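2-hydroxyethylphosphonate dioxygenase (PDB 4YAR) catalyses the iron(II)-dependent, oxygen-consuming conversion of 2-hydroxyethylphosphonate to hydroxymethylphosphonate and formate, a step in the biosynthesis of phosphinothricin tripeptide. Local coordinates at residues 132-138 and 170-176; 301-305 and 324-330; 364-370 and 393-399. The protein carries 1 engineered substitution. One frame throughout, in Å; residues are numbered along the deposited sequence.

The three contacts follow one another along the chain, each closing before the next opens, so none nests within or crosses another. Interaction 1 closes a loop of 31 residues and adds strand 173-176 to the edge of a six-stranded antiparallel sheet. Interaction 2 joins 301-305 to 324-330 and closes a loop of 18 residues holding helix 307-312 and strand 315-317. These two contacts touch: Ser173 O lies 2.8 Å from Thr305 N, and Ser173 OG 2.9 Å from Ala326 N, both probable hydrogen bonds. Interaction 3 pairs strands 365-371 and 394-397, closing a loop of 22 residues with strands 374-380 and 385-388; its nearest atoms are about 12 Å from either of the others.

Interaction 1: residues 132-138 and 170-176; sequences PAITVNL and TGDSYVH. Engineered in segment 170-176: His176 (natural residue Glu).
Thr170 OG1 donates a hydrogen bond of 2.8 Å to Asn137 O, reaching it from above the carbonyl plane, 37° out. A chi1 of 67° sets this hydroxyl between its backbone N and carbonyl carbon and turned to the strand, where Val136 CG2 lies 3.7 Å from it. Beyond, the backbones pair as antiparallel strands. Asn137 N bonds to Asp172 O at 3.1 Å, Thr135 and Tyr174 bond to each other in both directions, and His176 N reaches Ala133 O at 2.9 Å.

On one face Thr135 and Tyr174 lie side by side, Thr135 CB 3.7 Å from Tyr174 CE1 and oblique to the ring. The phenol oxygen is hydrogen-bonded to Trp147 and Tyr184. The same face carries Ala133, which packs on Ser196, and the engineered His176 (Glu in nature), a substrate-binding position on the edge strand of this cupin-type sheet; nearby His182, an iron ligand, holds cadmium here. On the other face Ile134 CG1 packs against Val175 CG2 at 4.0 Å, and Val136 CB against Ser173 CB.

Strand 133-140 runs between strands 173-176 and 192-198, while Val136 packs on Phe338 of strand 335-343 and Phe405 of strand 400-407, joining this sheet to the seven-stranded one.

Interaction 2: residues 301-305 and 324-330; sequences GKTWT and SMASAAH. With NA (sodium ion), chain L.
Thr305 and Ala326 have the nearest CA atoms, 5.1 Å apart, where two irregular segments pass with end-to-end directions 159° apart. Both segments pack on the outer strand 173-176, where Ser173 is hydrogen-bonded to Thr305 and Ala326. Thr305 OG1 folds back on its own segment and donates to Thr303 O at 3.0 Å. With chi1 at -61° the hydroxyl sits beside its backbone N, and there it also meets Ala326 CB at 3.3 Å. That methyl also lies against Thr303 O, touching both donor and acceptor of the bond. Water 1 links onward, donating to Thr303 O at 2.7 Å and accepting from Ser327 N at 2.8 Å. Thr303 CG2 packs on Ser327 O and Ala328 CB.

At the far end the extended Lys302 chain crosses His330 at about a right angle, placing NZ in the ring plane at its edge, 3.4 Å from CE1; NZ is also weakly hydrogen-bonded to Asp295 O. His330 ND1 binds the sodium ion at 2.4 Å, Gln296 is the other protein ligand, and waters complete the shell. His330 NE2 bonds to Asp294 O, an acceptor, which should help fix the ring; its proton is therefore probably on NE2, with ND1 the coordinating nitrogen.

Interaction 3: residues 364-370 and 393-399; sequences RLTLEWD and RHRWHGT
Strands 365-370 and 394-397 run antiparallel, their axes 4.7 Å apart at closest approach and their N-to-C directions 158° apart. Thr366 and His397 exchange two backbone hydrogen bonds, as do Glu368 and Arg395; the bond from Asp370 N to Arg393 O is weak at 3.4 Å.

On the sheet face of Leu367 and Trp396, Leu367 CB lies over the Trp396 indole, a CH-pi contact 3.8 Å from the centroid of its six-membered ring and 15° off the normal. Leu367 CD1 lies over the same ring face toward the rim, and Leu365 CB approaches CE3 obliquely at 3.7 Å. Tyr358 meets the indole edge-to-face, and its OH is hydrogen-bonded to His394 NE2.

This pair belongs to a three-stranded sheet of the C-terminal cupin-type beta-sandwich, with strand 374-380 on the far side of strand 365-371; after 394-397 the chain turns at Gly398 and Thr399 into strand 400-407 of the seven-stranded sheet.

On the other face Arg395 binds two carboxylates at its guanidinium edge. NH1 forms a salt bridge of 3.1 Å to Glu368 OE1, on the anti side of that oxygen, while NH2 reaches Asp370 OD2 at 3.1 Å, nearly along its C-O axis. The bend at chi3 brings the group back over strand 365-370, and Asp349 pairs with NE. The Glu368 carboxylate also abuts the His397 ring, with planes 84° apart and OE1 2.8 Å from NE2.

Interaction 1: residues 132-138 and 170-176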
loop_
_atom_site.group_PDB
_atom_site.type_symbol
_atom_site.label_atom_id
_atom_site.label_comp_id
_atom_site.label_asym_id
_atom_site.label_seq_id
_atom_site.Cartn_x
_atom_site.Cartn_y
_atom_site.Cartn_z
ATOM N N PRO A 132 1.195 -6.840 4.552
ATOM C CA PRO A 132 1.960 -6.337 5.692
ATOM C C PRO A 132 1.065 -5.321 6.433
ATOM O O PRO A 132 0.092 -4.840 5.852
ATOM C CB PRO A 132 3.134 -5.649 5.002
ATOM C CG PRO A 132 2.614 -5.192 3.701
ATOM C CD PRO A 132 1.446 -6.062 3.326
ATOM N N ALA A 133 1.319 -5.062 7.699
ATOM C CA ALA A 133 0.517 -4.066 8.432
ATOM C C ALA A 133 1.361 -3.256 9.410
ATOM O O ALA A 133 2.325 -3.762 9.969
ATOM C CB ALA A 133 -0.609 -4.738 9.171
ATOM N N ILE A 134 0.951 -2.003 9.657
ATOM C CA ILE A 134 1.444 -1.255 10.810
ATOM C C ILE A 134 0.382 -1.507 11.897
ATOM O O ILE A 134 -0.818 -1.433 11.631
ATOM C CB ILE A 134 1.632 0.289 10.534
ATOM C CG1 ILE A 134 2.854 0.613 9.630
ATOM C CG2 ILE A 134 1.781 1.095 11.821
ATOM C CD1 ILE A 134 2.901 2.042 9.072
ATOM N N THR A 135 0.838 -1.800 13.113
ATOM C CA THR A 135 0.007 -2.002 14.270
ATOM C C THR A 135 0.491 -1.080 15.361
ATOM O O THR A 135 1.705 -0.935 15.631
ATOM C CB THR A 135 0.035 -3.453 14.810
ATOM O OG1 THR A 135 -0.290 -4.364 13.736
ATOM C CG2 THR A 135 -0.957 -3.601 15.955
ATOM N N VAL A 136 -0.466 -0.367 15.887
ATOM C CA VAL A 136 -0.206 0.616 16.957
ATOM C C VAL A 136 -1.171 0.395 18.113
ATOM O O VAL A 136 -2.369 0.202 17.918
ATOM C CB VAL A 136 -0.225 2.058 16.428
ATOM C CG1 VAL A 136 -1.537 2.431 15.797
ATOM C CG2 VAL A 136 0.239 3.063 17.486
ATOM N N ASN A 137 -0.624 0.484 19.314
ATOM C CA ASN A 137 -1.424 0.401 20.531
ATOM C C ASN A 137 -2.051 1.758 20.845
ATOM O O ASN A 137 -1.378 2.766 21.082
ATOM C CB ASN A 137 -0.629 -0.121 21.712
ATOM C CG ASN A 137 -1.506 -0.434 22.954
ATOM O OD1 ASN A 137 -2.759 -0.250 22.983
ATOM N ND2 ASN A 137 -0.854 -0.973 23.985
ATOM N N LEU A 138 -3.356 1.816 20.848
ATOM C CA LEU A 138 -4.068 3.058 21.229
ATOM C C LEU A 138 -4.193 3.229 22.775
ATOM O O LEU A 138 -4.531 4.313 23.313
ATOM C CB LEU A 138 -5.505 3.022 20.663
ATOM C CG LEU A 138 -5.727 3.097 19.149
ATOM C CD1 LEU A 138 -7.175 3.073 18.630
ATOM C CD2 LEU A 138 -4.905 4.234 18.561
ATOM N N THR A 170 0.285 7.512 21.123
ATOM C CA THR A 170 -0.620 6.678 21.865
ATOM C C THR A 170 0.075 5.458 22.512
ATOM O O THR A 170 -0.343 4.964 23.595
ATOM C CB THR A 170 -1.806 6.196 20.995
ATOM O OG1 THR A 170 -1.348 5.294 19.955
ATOM C CG2 THR A 170 -2.521 7.371 20.374
ATOM N N GLY A 171 1.134 4.974 21.868
ATOM C CA GLY A 171 1.754 3.695 22.222
ATOM C C GLY A 171 2.825 3.224 21.245
ATOM O O GLY A 171 3.120 3.889 20.291
ATOM N N ASP A 172 3.386 2.090 21.553
ATOM C CA ASP A 172 4.359 1.439 20.697
ATOM C C ASP A 172 3.697 1.075 19.361
ATOM O O ASP A 172 2.443 0.812 19.287
ATOM C CB ASP A 172 4.875 0.136 21.356
ATOM C CG ASP A 172 5.805 0.323 22.581
ATOM O OD1 ASP A 172 6.308 1.411 22.909
ATOM O OD2 ASP A 172 5.997 -0.695 23.312
ATOM N N SER A 173 4.526 0.939 18.322
ATOM C CA SER A 173 4.066 0.457 17.036
ATOM C C SER A 173 5.074 -0.460 16.428
ATOM O O SER A 173 6.240 -0.395 16.783
ATOM C CB SER A 173 3.749 1.626 16.066
ATOM O OG SER A 173 4.884 2.461 15.916
ATOM N N TYR A 174 4.636 -1.306 15.531
ATOM C CA TYR A 174 5.529 -2.125 14.761
ATOM C C TYR A 174 4.915 -2.543 13.417
ATOM O O TYR A 174 3.671 -2.518 13.215
ATOM C CB TYR A 174 5.963 -3.375 15.550
ATOM C CG TYR A 174 4.920 -4.481 15.584
ATOM C CD1 TYR A 174 3.726 -4.367 16.290
ATOM C CD2 TYR A 174 5.161 -5.682 14.895
ATOM C CE1 TYR A 174 2.792 -5.384 16.287
ATOM C CE2 TYR A 174 4.251 -6.703 14.907
ATOM C CZ TYR A 174 3.075 -6.576 15.608
ATOM O OH TYR A 174 2.176 -7.629 15.539
ATOM N N VAL A 175 5.786 -3.057 12.552
ATOM C CA VAL A 175 5.369 -3.572 11.277
ATOM C C VAL A 175 5.439 -5.067 11.344
ATOM O O VAL A 175 6.503 -5.648 11.602
ATOM C CB VAL A 175 6.234 -3.140 10.129
ATOM C CG1 VAL A 175 5.715 -3.842 8.861
ATOM C CG2 VAL A 175 6.162 -1.640 10.002
ATOM N N HIS A 176 4.293 -5.631 10.984
ATOM C CA HIS A 176 4.048 -7.037 10.987
ATOM C C HIS A 176 4.490 -7.519 9.611
ATOM O O HIS A 176 4.172 -6.925 8.546
ATOM C CB HIS A 176 2.561 -7.304 11.310
ATOM C CG HIS A 176 2.217 -8.745 11.439
ATOM N ND1 HIS A 176 2.908 -9.611 12.263
ATOM C CD2 HIS A 176 1.258 -9.483 10.831
ATOM C CE1 HIS A 176 2.387 -10.820 12.151
ATOM N NE2 HIS A 176 1.363 -10.757 11.314
#

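Interaction 2: residues 301-305 and 324-330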
loop_
_atom_site.group_PDB
_atom_site.type_symbol
_atom_site.label_atom_id
_atom_site.label_comp_id
_atom_site.label_asym_id
_atom_site.label_seq_id
_atom_site.Cartn_x
_atom_site.Cartn_y
_atom_site.Cartn_z
ATOM N N GLY A 301 11.802 -7.149 15.939
ATOM C CA GLY A 301 12.830 -6.263 16.495
ATOM C C GLY A 301 13.294 -5.117 15.612
ATOM O O GLY A 301 13.453 -4.004 16.108
ATOM N N LYS A 302 13.489 -5.341 14.309
ATOM C CA LYS A 302 14.053 -4.313 13.449
ATOM C C LYS A 302 13.086 -3.170 13.289
ATOM O O LYS A 302 13.510 -2.053 13.238
ATOM C CB LYS A 302 14.469 -4.847 12.051
ATOM C CG LYS A 302 15.580 -4.065 11.302
ATOM C CD LYS A 302 15.512 -4.370 9.779
ATOM C CE LYS A 302 16.698 -3.910 8.876
ATOM N NZ LYS A 302 16.725 -4.501 7.461
ATOM N N THR A 303 11.782 -3.414 13.180
ATOM C CA THR A 303 10.924 -2.256 12.869
ATOM C C THR A 303 10.300 -1.669 14.136
ATOM O O THR A 303 9.748 -0.511 14.145
ATOM C CB THR A 303 9.782 -2.647 11.935
ATOM O OG1 THR A 303 9.036 -3.694 12.559
ATOM C CG2 THR A 303 10.315 -3.146 10.672
ATOM N N TRP A 304 10.310 -2.467 15.173
ATOM C CA TRP A 304 9.696 -2.071 16.449
ATOM C C TRP A 304 9.980 -0.608 16.801
ATOM O O TRP A 304 11.145 -0.192 16.872
ATOM C CB TRP A 304 10.248 -2.911 17.539
ATOM C CG TRP A 304 9.474 -2.867 18.858
ATOM C CD1 TRP A 304 9.696 -2.048 19.930
ATOM C CD2 TRP A 304 8.358 -3.679 19.194
ATOM N NE1 TRP A 304 8.801 -2.356 20.946
ATOM C CE2 TRP A 304 7.953 -3.331 20.499
ATOM C CE3 TRP A 304 7.638 -4.681 18.509
ATOM C CZ2 TRP A 304 6.904 -3.966 21.144
ATOM C CZ3 TRP A 304 6.592 -5.297 19.153
ATOM C CH2 TRP A 304 6.233 -4.940 20.458
ATOM N N THR A 305 8.949 0.148 17.129
ATOM C CA THR A 305 9.109 1.572 17.457
ATOM C C THR A 305 8.413 1.851 18.807
ATOM O O THR A 305 7.202 1.637 18.960
ATOM C CB THR A 305 8.525 2.460 16.392
ATOM O OG1 THR A 305 9.212 2.218 15.171
ATOM C CG2 THR A 305 8.593 3.922 16.702
ATOM N N SER A 324 6.757 9.874 14.373
ATOM C CA SER A 324 6.765 8.669 13.562
ATOM C C SER A 324 6.259 7.439 14.213
ATOM O O SER A 324 6.577 7.154 15.348
ATOM C CB SER A 324 8.201 8.367 13.097
ATOM O OG SER A 324 8.793 9.501 12.444
ATOM N N MET A 325 5.465 6.682 13.460
ATOM C CA MET A 325 5.175 5.303 13.817
ATOM C C MET A 325 6.216 4.446 13.147
ATOM O O MET A 325 7.110 4.973 12.441
ATOM C CB MET A 325 3.792 4.830 13.364
ATOM C CG MET A 325 2.694 5.649 13.867
ATOM S SD MET A 325 1.157 4.812 13.386
ATOM C CE MET A 325 0.033 6.147 13.971
ATOM N N ALA A 326 6.214 3.160 13.480
ATOM C CA ALA A 326 7.104 2.221 12.834
ATOM C C ALA A 326 7.087 2.271 11.294
ATOM O O ALA A 326 6.034 2.473 10.659
ATOM C CB ALA A 326 6.815 0.857 13.345
ATOM N N SER A 327 8.254 1.995 10.690
ATOM C CA SER A 327 8.398 1.928 9.222
ATOM C C SER A 327 9.386 0.820 8.843
ATOM O O SER A 327 10.146 0.325 9.685
ATOM C CB SER A 327 8.872 3.250 8.614
ATOM O OG SER A 327 10.132 3.654 9.116
ATOM N N ALA A 328 9.398 0.492 7.557
ATOM C CA ALA A 328 10.265 -0.535 7.067
ATOM C C ALA A 328 10.701 -0.145 5.679
ATOM O O ALA A 328 9.863 0.082 4.846
ATOM C CB ALA A 328 9.531 -1.854 7.039
ATOM N N ALA A 329 12.007 -0.008 5.431
ATOM C CA ALA A 329 12.489 0.320 4.060
ATOM C C ALA A 329 12.164 -0.710 2.991
ATOM O O ALA A 329 12.085 -0.349 1.820
ATOM C CB ALA A 329 13.993 0.598 4.078
ATOM N N HIS A 330 11.842 -1.943 3.385
ATOM C CA HIS A 330 11.327 -2.941 2.428
ATOM C C HIS A 330 9.895 -2.766 2.111
ATOM O O HIS A 330 9.417 -3.510 1.252
ATOM C CB HIS A 330 11.475 -4.364 2.992
ATOM C CG HIS A 330 12.855 -4.677 3.440
ATOM N ND1 HIS A 330 13.327 -4.220 4.665
ATOM C CD2 HIS A 330 13.855 -5.417 2.899
ATOM C CE1 HIS A 330 14.575 -4.570 4.814
ATOM N NE2 HIS A 330 14.912 -5.355 3.787
HETATM NA NA NA L . 12.840 -5.498 6.624
HETATM O O HOH W 1 10.524 1.323 12.257
HETATM O O HOH W 2 10.289 -5.549 5.983
HETATM O O HOH W 3 14.586 -5.709 7.576
HETATM O O HOH W 4 11.633 -4.984 6.036
HETATM O O HOH W 5 12.875 -2.905 6.405
#

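Interaction 3: residues 364-370 and 393-399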
loop_
_atom_site.group_PDB
_atom_site.type_symbol
_atom_site.label_atom_id
_atom_site.label_comp_id
_atom_site.label_asym_id
_atom_site.label_seq_id
_atom_site.Cartn_x
_atom_site.Cartn_y
_atom_site.Cartn_z
ATOM N N ARG A 364 -12.401 17.703 18.646
ATOM C CA ARG A 364 -13.417 17.775 17.577
ATOM C C ARG A 364 -12.646 18.526 16.503
ATOM O O ARG A 364 -12.412 19.750 16.645
ATOM C CB ARG A 364 -14.706 18.545 17.964
ATOM C CG ARG A 364 -15.687 18.630 16.802
ATOM C CD ARG A 364 -17.051 19.240 17.098
ATOM N NE ARG A 364 -17.879 18.419 17.968
ATOM C CZ ARG A 364 -18.249 18.735 19.213
ATOM N NH1 ARG A 364 -17.866 19.877 19.786
ATOM N NH2 ARG A 364 -19.037 17.901 19.889
ATOM N N LEU A 365 -12.193 17.769 15.503
ATOM C CA LEU A 365 -11.366 18.264 14.402
ATOM C C LEU A 365 -12.166 18.454 13.118
ATOM O O LEU A 365 -13.180 17.758 12.851
ATOM C CB LEU A 365 -10.169 17.333 14.136
ATOM C CG LEU A 365 -9.164 17.056 15.288
ATOM C CD1 LEU A 365 -7.971 16.176 14.845
ATOM C CD2 LEU A 365 -8.668 18.379 15.862
ATOM N N THR A 366 -11.692 19.421 12.337
ATOM C CA THR A 366 -12.268 19.709 11.068
ATOM C C THR A 366 -11.307 19.369 9.928
ATOM O O THR A 366 -10.177 19.805 9.916
ATOM C CB THR A 366 -12.792 21.168 10.975
ATOM O OG1 THR A 366 -13.900 21.315 11.865
ATOM C CG2 THR A 366 -13.277 21.422 9.585
ATOM N N LEU A 367 -11.774 18.510 9.054
ATOM C CA LEU A 367 -11.029 18.136 7.835
ATOM C C LEU A 367 -11.623 18.961 6.695
ATOM O O LEU A 367 -12.802 18.843 6.429
ATOM C CB LEU A 367 -11.098 16.648 7.550
ATOM C CG LEU A 367 -10.591 16.157 6.156
ATOM C CD1 LEU A 367 -9.102 16.293 6.012
ATOM C CD2 LEU A 367 -10.945 14.681 5.977
ATOM N N GLU A 368 -10.800 19.735 6.037
ATOM C CA GLU A 368 -11.188 20.457 4.810
ATOM C C GLU A 368 -10.535 19.883 3.573
ATOM O O GLU A 368 -9.370 19.500 3.666
ATOM C CB GLU A 368 -10.749 21.891 4.916
ATOM C CG GLU A 368 -11.367 22.568 6.094
ATOM C CD GLU A 368 -10.994 24.002 6.114
ATOM O OE1 GLU A 368 -9.939 24.371 5.454
ATOM O OE2 GLU A 368 -11.739 24.725 6.840
ATOM N N TRP A 369 -11.254 19.929 2.462
ATOM C CA TRP A 369 -10.691 19.493 1.167
ATOM C C TRP A 369 -11.258 20.309 -0.014
ATOM O O TRP A 369 -12.297 20.988 0.115
ATOM C CB TRP A 369 -10.852 17.989 0.965
ATOM C CG TRP A 369 -12.220 17.473 0.752
ATOM C CD1 TRP A 369 -12.780 17.076 -0.461
ATOM C CD2 TRP A 369 -13.163 17.114 1.743
ATOM N NE1 TRP A 369 -14.020 16.597 -0.274
ATOM C CE2 TRP A 369 -14.288 16.593 1.075
ATOM C CE3 TRP A 369 -13.168 17.167 3.145
ATOM C CZ2 TRP A 369 -15.420 16.168 1.742
ATOM C CZ3 TRP A 369 -14.297 16.799 3.798
ATOM C CH2 TRP A 369 -15.424 16.271 3.083
ATOM N N ASP A 370 -10.607 20.146 -1.161
ATOM C CA ASP A 370 -11.024 20.809 -2.387
ATOM C C ASP A 370 -11.417 19.683 -3.356
ATOM O O ASP A 370 -10.629 18.779 -3.694
ATOM C CB ASP A 370 -9.920 21.768 -2.828
ATOM C CG ASP A 370 -9.734 22.889 -1.836
ATOM O OD1 ASP A 370 -10.677 23.701 -1.670
ATOM O OD2 ASP A 370 -8.670 22.956 -1.192
ATOM N N ARG A 393 -5.892 17.659 -2.065
ATOM C CA ARG A 393 -5.349 18.697 -1.193
ATOM C C ARG A 393 -6.366 18.892 -0.051
ATOM O O ARG A 393 -7.553 18.942 -0.247
ATOM C CB ARG A 393 -5.063 19.994 -1.985
ATOM C CG ARG A 393 -4.587 21.223 -1.221
ATOM C CD ARG A 393 -4.978 22.481 -2.015
ATOM N NE ARG A 393 -3.987 22.802 -3.035
ATOM C CZ ARG A 393 -4.218 23.533 -4.139
ATOM N NH1 ARG A 393 -5.436 24.038 -4.417
ATOM N NH2 ARG A 393 -3.223 23.762 -5.003
ATOM N N HIS A 394 -5.842 18.890 1.129
ATOM C CA HIS A 394 -6.668 18.913 2.369
ATOM C C HIS A 394 -5.868 19.478 3.522
ATOM O O HIS A 394 -4.642 19.747 3.452
ATOM C CB HIS A 394 -7.219 17.479 2.693
ATOM C CG HIS A 394 -6.154 16.474 3.013
ATOM N ND1 HIS A 394 -5.312 15.929 2.066
ATOM C CD2 HIS A 394 -5.787 15.928 4.198
ATOM C CE1 HIS A 394 -4.496 15.069 2.640
ATOM N NE2 HIS A 394 -4.759 15.059 3.939
ATOM N N ARG A 395 -6.582 19.759 4.603
ATOM C CA ARG A 395 -5.960 20.296 5.790
ATOM C C ARG A 395 -6.890 19.996 6.981
ATOM O O ARG A 395 -8.056 19.704 6.818
ATOM C CB ARG A 395 -5.748 21.810 5.638
ATOM C CG ARG A 395 -7.049 22.519 5.451
ATOM C CD ARG A 395 -6.800 23.921 4.937
ATOM N NE ARG A 395 -6.472 23.895 3.516
ATOM C CZ ARG A 395 -7.334 23.715 2.530
ATOM N NH1 ARG A 395 -8.609 23.620 2.775
ATOM N NH2 ARG A 395 -6.901 23.678 1.260
ATOM N N TRP A 396 -6.300 20.001 8.155
ATOM C CA TRP A 396 -7.040 19.840 9.441
ATOM C C TRP A 396 -6.985 21.175 10.232
ATOM O O TRP A 396 -5.909 21.803 10.291
ATOM C CB TRP A 396 -6.451 18.751 10.280
ATOM C CG TRP A 396 -6.604 17.374 9.772
ATOM C CD1 TRP A 396 -5.708 16.713 9.008
ATOM C CD2 TRP A 396 -7.688 16.454 10.018
ATOM N NE1 TRP A 396 -6.182 15.436 8.722
ATOM C CE2 TRP A 396 -7.390 15.256 9.327
ATOM C CE3 TRP A 396 -8.894 16.523 10.719
ATOM C CZ2 TRP A 396 -8.246 14.165 9.342
ATOM C CZ3 TRP A 396 -9.737 15.458 10.714
ATOM C CH2 TRP A 396 -9.399 14.263 10.069
ATOM N N HIS A 397 -8.115 21.545 10.845
ATOM C CA HIS A 397 -8.208 22.686 11.812
ATOM C C HIS A 397 -8.780 22.135 13.138
ATOM O O HIS A 397 -9.440 21.092 13.156
ATOM C CB HIS A 397 -9.173 23.870 11.388
ATOM C CG HIS A 397 -8.932 24.447 10.017
ATOM N ND1 HIS A 397 -7.672 24.760 9.525
ATOM C CD2 HIS A 397 -9.804 24.809 9.049
ATOM C CE1 HIS A 397 -7.779 25.243 8.289
ATOM N NE2 HIS A 397 -9.062 25.285 7.987
ATOM N N GLY A 398 -8.574 22.886 14.232
ATOM C CA GLY A 398 -9.020 22.447 15.572
ATOM C C GLY A 398 -7.863 22.155 16.495
ATOM O O GLY A 398 -6.734 22.544 16.229
ATOM N N THR A 399 -8.169 21.573 17.663
ATOM C CA THR A 399 -7.206 21.266 18.652
ATOM C C THR A 399 -7.460 19.821 19.048
ATOM O O THR A 399 -8.479 19.477 19.607
ATOM C CB THR A 399 -7.380 22.207 19.873
ATOM O OG1 THR A 399 -7.039 23.526 19.429
ATOM C CG2 THR A 399 -6.443 21.820 21.021
HETATM O O HOH W 6 -10.891 21.559 18.149
#